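Local coordinates for acetoin utilization protein AcuB, putative (Vibrio cholerae, PDB 2O16), which is of unknown function but carries a pair of CBS domains, modules that in related proteins often bind adenosine nucleotides and regulate their hosts, at residues I109-V114 with I123-D128. Sequence-based numbering, arbitrary orientation.
With PO4 (phosphate ion), chain C.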
# COMPACT_ATOMS: atom_id res chain seq x y z
N ILE A 109 6.43 5.80 -6.59
CA ILE A 109 5.60 4.79 -5.96
C ILE A 109 4.99 5.43 -4.70
O ILE A 109 5.71 5.80 -3.78
CB ILE A 109 6.45 3.55 -5.53
CG1 ILE A 109 7.27 2.97 -6.71
CG2 ILE A 109 5.55 2.47 -4.90
CD1 ILE A 109 6.44 2.28 -7.77
N GLY A 110 3.68 5.57 -4.66
CA GLY A 110 3.05 6.15 -3.47
C GLY A 110 2.95 5.20 -2.29
O GLY A 110 3.13 5.61 -1.11
N CYS A 111 2.73 3.91 -2.60
CA CYS A 111 2.54 2.86 -1.61
C CYS A 111 3.32 1.61 -1.98
O CYS A 111 3.23 1.14 -3.10
CB CYS A 111 1.06 2.50 -1.49
SG CYS A 111 0.68 1.12 -0.39
N LEU A 112 4.07 1.08 -1.03
CA LEU A 112 4.92 -0.08 -1.27
C LEU A 112 4.51 -1.21 -0.31
O LEU A 112 4.78 -1.13 0.89
CB LEU A 112 6.39 0.35 -1.13
CG LEU A 112 7.57 -0.58 -1.43
CD1 LEU A 112 7.54 -1.03 -2.92
CD2 LEU A 112 8.90 0.17 -1.10
N PRO A 113 3.83 -2.25 -0.83
CA PRO A 113 3.54 -3.45 -0.04
C PRO A 113 4.84 -4.11 0.41
O PRO A 113 5.81 -4.09 -0.32
CB PRO A 113 2.82 -4.38 -1.02
CG PRO A 113 2.33 -3.47 -2.14
CD PRO A 113 3.30 -2.34 -2.21
N VAL A 114 4.83 -4.67 1.62
CA VAL A 114 5.98 -5.32 2.22
C VAL A 114 5.61 -6.80 2.30
O VAL A 114 4.56 -7.18 2.84
CB VAL A 114 6.26 -4.75 3.66
CG1 VAL A 114 7.48 -5.42 4.33
CG2 VAL A 114 6.41 -3.23 3.60
N ILE A 123 2.33 -2.58 4.69
CA ILE A 123 2.44 -1.62 3.58
C ILE A 123 3.17 -0.38 4.06
O ILE A 123 3.10 -0.04 5.25
CB ILE A 123 1.06 -1.19 2.99
CG1 ILE A 123 0.14 -0.59 4.08
CG2 ILE A 123 0.42 -2.40 2.23
CD1 ILE A 123 -1.22 0.02 3.54
N ILE A 124 3.87 0.29 3.14
CA ILE A 124 4.42 1.61 3.41
C ILE A 124 3.58 2.62 2.66
O ILE A 124 3.47 2.53 1.43
CB ILE A 124 5.87 1.77 2.91
CG1 ILE A 124 6.79 0.68 3.49
CG2 ILE A 124 6.38 3.20 3.24
CD1 ILE A 124 8.19 0.71 2.85
N THR A 125 2.98 3.57 3.36
CA THR A 125 2.24 4.63 2.68
C THR A 125 2.73 6.00 3.10
O THR A 125 3.51 6.12 4.06
CB THR A 125 0.72 4.61 2.98
OG1 THR A 125 0.53 4.78 4.38
CG2 THR A 125 0.05 3.31 2.49
N ASP A 126 2.24 7.04 2.41
CA ASP A 126 2.58 8.40 2.81
C ASP A 126 2.30 8.59 4.32
O ASP A 126 3.08 9.25 5.02
CB ASP A 126 1.87 9.44 1.92
CG ASP A 126 0.41 9.09 1.64
OD1 ASP A 126 -0.22 8.38 2.45
OD2 ASP A 126 -0.12 9.54 0.61
N SER A 127 1.21 7.99 4.82
CA SER A 127 0.89 8.12 6.26
C SER A 127 2.03 7.65 7.16
O SER A 127 2.30 8.25 8.20
CB SER A 127 -0.44 7.43 6.62
OG SER A 127 -1.47 7.88 5.75
N ASP A 128 2.73 6.59 6.77
CA ASP A 128 3.87 6.11 7.54
C ASP A 128 5.05 7.09 7.57
O ASP A 128 5.74 7.23 8.60
CB ASP A 128 4.33 4.73 7.05
CG ASP A 128 3.24 3.69 7.15
OD1 ASP A 128 2.61 3.59 8.23
OD2 ASP A 128 2.99 3.00 6.14
P PO4 C . -2.98 6.02 2.66
O1 PO4 C . -3.50 4.76 2.01
O2 PO4 C . -2.16 6.73 1.60
O3 PO4 C . -4.21 6.85 2.95
O4 PO4 C . -2.18 5.79 3.93
O HOH W 1 0.73 6.27 0.21
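Leu112 and Ile124 sit opposite each other in the antiparallel hairpin of a CBS domain and exchange both backbone hydrogen bonds, Leu112 N to Ile124 O at 2.9 Å and Ile124 N to Leu112 O at 2.8 Å. Their side chains lie side by side and point the same way, on the face of the hairpin that meets helix 97-106, CD2 of Leu112 4.0 Å from CD1 of Ile124, and both reach Met104. Val114 slants across the same isoleucine, its CG2 3.9 Å from Ile124 CG1. Pro113 and Ile123 lie on the opposite face, toward strands 38-42 and 48-53, which Cys111 also touches through His38 and Ile51; Ile123 CG2 is 4.0 Å from Pro113 CA. With SG anti to the backbone N (chi1 175°), Cys111 sets its sulfur 3.7 Å from CG2 of Thr125. Thr125 and Asp128 form a capping box at the start of helix 126-141: Thr125 N donates to Asp128 OD2 (2.8 Å), and Thr125 OG1 accepts weakly from Ser127 N. Phosphate, probably from the crystallisation liquor, is bound there by Ser127 OG, Arg37 N and His38 ND1. Asp126 OD2 pairs with Arg37 in a salt bridge. One water joins the segments, donating to Gly110 O and accepting from Asp126 N, each at 2.8 Å.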